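Local coordinates for prolyl 4-hydroxylase (Paramecium bursaria Chlorella virus 1, PDB 5C5T), which probably hydroxylates proline residues of collagen-like substrates as a metal- and 2-oxoglutarate-dependent dioxygenase, at residues F44-I54 with T156-P164. Numbering follows the deposited sequence.
Sequences FLSDIECDVLI and TLMVYLKAP. With AKG (2-oxoglutaric acid), chain C.
Leu-161 drives its side chain against the helix that begins at Asp-47 and the turn before it, meeting Leu-45 and, on the helix, Cys-50, Leu-53 and Ile-54. Its two methyls divide the work: CD1 lies 3.6 Å from Leu-53 CD2, whereas CD2 touches Leu-45 CD1 and Cys-50 SG. Ile-54 and Leu-161 run antiparallel alongside one another, Ile-54 CG1 3.8 Å from Leu-161 CB. Farther back along the strand, Val-159 splits its branches, CG1 against Leu-45 CD1 and CG2 3.9 Å from Phe-44 CD2. With CG swung anti to the backbone N (chi1 -173°), the Phe-44 side chain comes from the side opposing Leu-157, whose methyls meet the ring obliquely; Leu-157 CD2 lies 3.8 Å from Phe-44 CE2.

The polar bonds lie within the helix start or come from outside. Ser-46 and Glu-49 form a capping box: Glu-49 N donates to Ser-46 OG (3.1 Å), and Ser-46 N to Glu-49 OE1 (2.8 Å), the latter reached from above the carboxylate plane. Leu-161 O, 3.6 Å from Cys-50 CB, accepts a hydrogen bond from Lys-185 NZ.

The alternating strand turns Leu-157 and Val-159 to the helical layer and Met-158 to the pocket, where its SD lies 3.9 Å from C4 of 2-oxoglutarate. Thus helix 47-59, beside helix 96-109, packs on the outer face of the major sheet of this double-stranded beta-helix, at strand 153-160 between strands 188-192 and 217-225.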
ATOM      1  N   PHE A  44       1.278  13.049  -2.810  1.00 12.54           N
ATOM      2  CA  PHE A  44       1.444  12.118  -3.917  1.00 15.20           C
ATOM      3  C   PHE A  44       0.250  12.223  -4.873  1.00 12.02           C
ATOM      4  O   PHE A  44       0.464  12.244  -6.080  1.00 15.05           O
ATOM      5  CB  PHE A  44       1.597  10.696  -3.380  1.00 14.10           C
ATOM      6  CG  PHE A  44       1.941   9.662  -4.413  1.00 11.54           C
ATOM      7  CD1 PHE A  44       3.266   9.508  -4.854  1.00 17.60           C
ATOM      8  CD2 PHE A  44       0.966   8.853  -4.980  1.00 12.29           C
ATOM      9  CE1 PHE A  44       3.586   8.525  -5.803  1.00 16.07           C
ATOM     10  CE2 PHE A  44       1.278   7.898  -5.929  1.00 14.56           C
ATOM     11  CZ  PHE A  44       2.591   7.738  -6.353  1.00 17.28           C
ATOM     12  N   LEU A  45      -0.973  12.265  -4.333  1.00 13.62           N
ATOM     13  CA  LEU A  45      -2.167  12.663  -5.121  1.00 15.81           C
ATOM     14  C   LEU A  45      -2.730  13.941  -4.604  1.00 13.70           C
ATOM     15  O   LEU A  45      -2.649  14.179  -3.400  1.00 14.41           O
ATOM     16  CB  LEU A  45      -3.273  11.603  -5.068  1.00 12.71           C
ATOM     17  CG  LEU A  45      -3.009  10.255  -5.746  1.00 15.19           C
ATOM     18  CD1 LEU A  45      -4.217   9.313  -5.604  1.00 16.10           C
ATOM     19  CD2 LEU A  45      -2.599  10.431  -7.226  1.00 18.89           C
ATOM     20  N   SER A  46      -3.364  14.752  -5.467  1.00 13.69           N
ATOM     21  CA  SER A  46      -4.113  15.891  -4.937  1.00 14.28           C
ATOM     22  C   SER A  46      -5.375  15.450  -4.196  1.00 15.43           C
ATOM     23  O   SER A  46      -5.863  14.319  -4.354  1.00 14.36           O
ATOM     24  CB  SER A  46      -4.503  16.850  -6.033  1.00 15.18           C
ATOM     25  OG  SER A  46      -5.576  16.301  -6.794  1.00 17.83           O
ATOM     26  N   ASP A  47      -5.910  16.350  -3.398  1.00 15.62           N
ATOM     27  CA  ASP A  47      -7.147  16.070  -2.679  1.00 17.25           C
ATOM     28  C   ASP A  47      -8.293  15.745  -3.674  1.00 15.11           C
ATOM     29  O   ASP A  47      -9.051  14.799  -3.460  1.00 14.25           O
ATOM     30  CB  ASP A  47      -7.560  17.238  -1.776  1.00 24.53           C
ATOM     31  CG  ASP A  47      -6.714  17.355  -0.494  1.00 24.69           C
ATOM     32  OD1 ASP A  47      -5.713  16.636  -0.320  1.00 20.25           O
ATOM     33  OD2 ASP A  47      -7.070  18.184   0.375  1.00 25.86           O
ATOM     34  N   ILE A  48      -8.423  16.488  -4.758  1.00 16.06           N
ATOM     35  CA  ILE A  48      -9.582  16.223  -5.621  1.00 15.87           C
ATOM     36  C   ILE A  48      -9.351  14.889  -6.385  1.00 16.04           C
ATOM     37  O   ILE A  48     -10.331  14.165  -6.592  1.00 16.24           O
ATOM     38  CB  ILE A  48      -9.926  17.401  -6.532  1.00 28.40           C
ATOM     39  CG1 ILE A  48      -8.969  17.504  -7.683  1.00 28.19           C
ATOM     40  CG2 ILE A  48     -10.000  18.693  -5.740  1.00 29.69           C
ATOM     41  CD1 ILE A  48      -9.538  16.825  -8.879  1.00 29.86           C
ATOM     42  N   GLU A  49      -8.106  14.528  -6.723  1.00 16.95           N
ATOM     43  CA  GLU A  49      -7.792  13.204  -7.301  1.00 14.85           C
ATOM     44  C   GLU A  49      -8.185  12.070  -6.350  1.00 13.14           C
ATOM     45  O   GLU A  49      -8.774  11.072  -6.796  1.00 13.28           O
ATOM     46  CB  GLU A  49      -6.303  13.090  -7.650  1.00 14.69           C
ATOM     47  CG  GLU A  49      -5.898  13.876  -8.896  1.00 15.93           C
ATOM     48  CD  GLU A  49      -4.410  14.025  -9.055  1.00 23.20           C
ATOM     49  OE1 GLU A  49      -3.643  13.782  -8.087  1.00 20.14           O
ATOM     50  OE2 GLU A  49      -3.991  14.398 -10.174  1.00 30.12           O
ATOM     51  N   CYS A  50      -7.883  12.194  -5.041  1.00 10.75           N
ATOM     52  CA  CYS A  50      -8.369  11.209  -4.082  1.00  9.90           C
ATOM     53  C   CYS A  50      -9.891  11.070  -4.082  1.00 11.77           C
ATOM     54  O   CYS A  50     -10.430   9.959  -4.058  1.00 14.30           O
ATOM     55  CB  CYS A  50      -7.850  11.542  -2.682  1.00  9.85           C
ATOM     56  SG  CYS A  50      -6.053  11.482  -2.443  1.00 13.04           S
ATOM     57  N   ASP A  51     -10.599  12.195  -4.154  1.00 13.18           N
ATOM     58  CA  ASP A  51     -12.051  12.139  -4.096  1.00 11.69           C
ATOM     59  C   ASP A  51     -12.626  11.495  -5.356  1.00 11.37           C
ATOM     60  O   ASP A  51     -13.587  10.733  -5.261  1.00 13.95           O
ATOM     61  CB  ASP A  51     -12.642  13.539  -3.922  1.00 11.21           C
ATOM     62  CG  ASP A  51     -12.383  14.131  -2.534  1.00 22.61           C
ATOM     63  OD1 ASP A  51     -12.099  13.405  -1.537  1.00 25.79           O
ATOM     64  OD2 ASP A  51     -12.507  15.367  -2.454  1.00 27.35           O
ATOM     65  N   VAL A  52     -12.035  11.781  -6.506  1.00 15.67           N
ATOM     66  CA  VAL A  52     -12.494  11.204  -7.757  1.00 16.80           C
ATOM     67  C   VAL A  52     -12.329   9.669  -7.665  1.00 13.84           C
ATOM     68  O   VAL A  52     -13.201   8.909  -8.073  1.00 15.65           O
ATOM     69  CB  VAL A  52     -11.726  11.821  -8.940  1.00 23.74           C
ATOM     70  CG1 VAL A  52     -11.931  11.042 -10.218  1.00 27.04           C
ATOM     71  CG2 VAL A  52     -12.159  13.289  -9.115  1.00 29.63           C
ATOM     72  N   LEU A  53     -11.229   9.227  -7.072  1.00 13.80           N
ATOM     73  CA  LEU A  53     -10.981   7.789  -6.995  1.00 13.71           C
ATOM     74  C   LEU A  53     -11.921   7.148  -6.005  1.00 13.74           C
ATOM     75  O   LEU A  53     -12.487   6.089  -6.289  1.00 12.92           O
ATOM     76  CB  LEU A  53      -9.511   7.476  -6.643  1.00 12.76           C
ATOM     77  CG  LEU A  53      -9.110   5.982  -6.611  1.00 11.14           C
ATOM     78  CD1 LEU A  53      -9.569   5.248  -7.867  1.00 13.77           C
ATOM     79  CD2 LEU A  53      -7.599   5.792  -6.392  1.00 13.65           C
ATOM     80  N   ILE A  54     -12.141   7.763  -4.835  1.00 12.13           N
ATOM     81  CA  ILE A  54     -13.122   7.232  -3.917  1.00 10.95           C
ATOM     82  C   ILE A  54     -14.479   7.064  -4.573  1.00 13.66           C
ATOM     83  O   ILE A  54     -15.132   6.046  -4.405  1.00 12.47           O
ATOM     84  CB  ILE A  54     -13.253   8.154  -2.694  1.00 13.25           C
ATOM     85  CG1 ILE A  54     -11.955   8.150  -1.874  1.00 14.23           C
ATOM     86  CG2 ILE A  54     -14.416   7.767  -1.816  1.00 10.45           C
ATOM     87  CD1 ILE A  54     -11.815   9.311  -0.892  1.00 14.37           C
ATOM     88  N   THR A 156       5.391  -2.311  -1.971  1.00 10.27           N
ATOM     89  CA  THR A 156       4.062  -1.730  -1.874  1.00 11.86           C
ATOM     90  C   THR A 156       4.101  -0.214  -1.932  1.00  9.82           C
ATOM     91  O   THR A 156       4.875   0.383  -1.218  1.00  9.83           O
ATOM     92  CB  THR A 156       3.374  -2.110  -0.537  1.00 10.63           C
ATOM     93  OG1 THR A 156       3.375  -3.549  -0.321  1.00 10.87           O
ATOM     94  CG2 THR A 156       1.939  -1.567  -0.428  1.00 10.07           C
ATOM     95  N   LEU A 157       3.220   0.403  -2.744  1.00 10.91           N
ATOM     96  CA  LEU A 157       2.977   1.838  -2.701  1.00 10.79           C
ATOM     97  C   LEU A 157       1.496   1.991  -2.328  1.00 10.08           C
ATOM     98  O   LEU A 157       0.608   1.589  -3.048  1.00 11.21           O
ATOM     99  CB  LEU A 157       3.365   2.517  -4.000  1.00 11.38           C
ATOM    100  CG  LEU A 157       3.368   4.046  -3.840  1.00 13.71           C
ATOM    101  CD1 LEU A 157       4.474   4.781  -4.598  1.00 21.14           C
ATOM    102  CD2 LEU A 157       1.995   4.558  -4.205  1.00 11.87           C
ATOM    103  N   MET A 158       1.265   2.549  -1.154  1.00  9.79           N
ATOM    104  CA  MET A 158      -0.086   2.691  -0.620  1.00 10.15           C
ATOM    105  C   MET A 158      -0.390   4.199  -0.488  1.00 11.93           C
ATOM    106  O   MET A 158       0.417   4.986   0.065  1.00 13.18           O
ATOM    107  CB  MET A 158      -0.251   2.011   0.739  1.00 14.60           C
ATOM    108  CG  MET A 158      -1.649   2.148   1.340  1.00 22.78           C
ATOM    109  SD  MET A 158      -1.809   1.530   3.030  1.00 22.75           S
ATOM    110  CE  MET A 158      -0.566   2.483   3.863  1.00 25.39           C
ATOM    111  N   VAL A 159      -1.549   4.606  -1.012  1.00 11.13           N
ATOM    112  CA  VAL A 159      -1.989   6.006  -0.915  1.00 11.15           C
ATOM    113  C   VAL A 159      -3.169   6.120   0.005  1.00 10.45           C
ATOM    114  O   VAL A 159      -4.133   5.362  -0.143  1.00 10.28           O
ATOM    115  CB  VAL A 159      -2.381   6.591  -2.297  1.00 11.08           C
ATOM    116  CG1 VAL A 159      -2.566   8.102  -2.174  1.00 13.20           C
ATOM    117  CG2 VAL A 159      -1.411   6.255  -3.327  1.00 12.08           C
ATOM    118  N   TYR A 160      -3.119   7.049   0.968  1.00 10.04           N
ATOM    119  CA  TYR A 160      -4.319   7.355   1.795  1.00 10.50           C
ATOM    120  C   TYR A 160      -5.256   8.247   0.997  1.00 10.66           C
ATOM    121  O   TYR A 160      -4.878   9.369   0.627  1.00 14.93           O
ATOM    122  CB  TYR A 160      -3.943   8.060   3.117  1.00 10.24           C
ATOM    123  CG  TYR A 160      -2.988   7.267   4.007  1.00 11.38           C
ATOM    124  CD1 TYR A 160      -3.387   6.127   4.619  1.00 11.95           C
ATOM    125  CD2 TYR A 160      -1.682   7.696   4.199  1.00 13.65           C
ATOM    126  CE1 TYR A 160      -2.506   5.385   5.429  1.00 15.32           C
ATOM    127  CE2 TYR A 160      -0.789   6.963   4.985  1.00 16.60           C
ATOM    128  CZ  TYR A 160      -1.222   5.810   5.597  1.00 16.22           C
ATOM    129  OH  TYR A 160      -0.339   5.102   6.408  1.00 18.71           O
ATOM    130  N   LEU A 161      -6.445   7.735   0.676  1.00 10.88           N
ATOM    131  CA  LEU A 161      -7.432   8.536  -0.046  1.00 12.99           C
ATOM    132  C   LEU A 161      -8.320   9.310   0.908  1.00 12.17           C
ATOM    133  O   LEU A 161      -8.768  10.399   0.558  1.00 12.26           O
ATOM    134  CB  LEU A 161      -8.298   7.660  -0.947  1.00 10.69           C
ATOM    135  CG  LEU A 161      -7.530   6.765  -1.931  1.00 12.54           C
ATOM    136  CD1 LEU A 161      -8.534   6.110  -2.892  1.00 13.76           C
ATOM    137  CD2 LEU A 161      -6.480   7.457  -2.718  1.00  9.09           C
ATOM    138  N   LYS A 162      -8.590   8.735   2.073  1.00 12.87           N
ATOM    139  CA  LYS A 162      -9.399   9.372   3.096  1.00 13.53           C
ATOM    140  C   LYS A 162      -8.900   8.944   4.482  1.00 15.81           C
ATOM    141  O   LYS A 162      -8.678   7.744   4.747  1.00 12.93           O
ATOM    142  CB  LYS A 162     -10.877   9.026   2.930  1.00 12.82           C
ATOM    143  CG  LYS A 162     -11.789   9.786   3.931  1.00 19.70           C
ATOM    144  CD  LYS A 162     -13.276   9.689   3.553  1.00 24.20           C
ATOM    145  CE  LYS A 162     -14.112  10.634   4.429  1.00 20.57           C
ATOM    146  NZ  LYS A 162     -15.518  10.709   3.943  1.00 31.73           N
ATOM    147  N   ALA A 163      -8.672   9.924   5.345  1.00 14.42           N
ATOM    148  CA  ALA A 163      -8.207   9.675   6.713  1.00 17.31           C
ATOM    149  C   ALA A 163      -9.345   9.708   7.744  1.00 19.40           C
ATOM    150  O   ALA A 163     -10.356  10.393   7.514  1.00 19.70           O
ATOM    151  CB  ALA A 163      -7.163  10.699   7.074  1.00 20.21           C
ATOM    152  N   PRO A 164      -9.172   8.993   8.873  1.00 16.81           N
ATOM    153  CA  PRO A 164     -10.091   9.037  10.025  1.00 16.30           C
ATOM    154  C   PRO A 164     -10.223  10.432  10.548  1.00 15.14           C
ATOM    155  O   PRO A 164      -9.389  11.299  10.253  1.00 19.00           O
ATOM    156  CB  PRO A 164      -9.422   8.137  11.052  1.00 16.34           C
ATOM    157  CG  PRO A 164      -8.622   7.167  10.255  1.00 16.53           C
ATOM    158  CD  PRO A 164      -8.125   7.976   9.077  1.00 17.59           C
TER
HETATM  159  C1  AKG C 301      -2.694  -3.923   3.097  1.00 16.23           C
HETATM  160  O1  AKG C 301      -3.780  -3.683   2.487  1.00 13.88           O
HETATM  161  O2  AKG C 301      -1.999  -4.907   2.728  1.00 15.54           O
HETATM  162  C2  AKG C 301      -2.319  -3.117   4.310  1.00 14.15           C
HETATM  163  O5  AKG C 301      -1.456  -3.552   5.023  1.00 13.64           O
HETATM  164  C3  AKG C 301      -3.044  -1.794   4.609  1.00 13.86           C
HETATM  165  C4  AKG C 301      -2.457  -1.079   5.799  1.00 15.16           C
HETATM  166  C5  AKG C 301      -3.371  -0.005   6.330  1.00 16.70           C
HETATM  167  O3  AKG C 301      -4.616  -0.077   6.137  1.00 15.10           O
HETATM  168  O4  AKG C 301      -2.865   0.978   6.953  1.00 14.07           O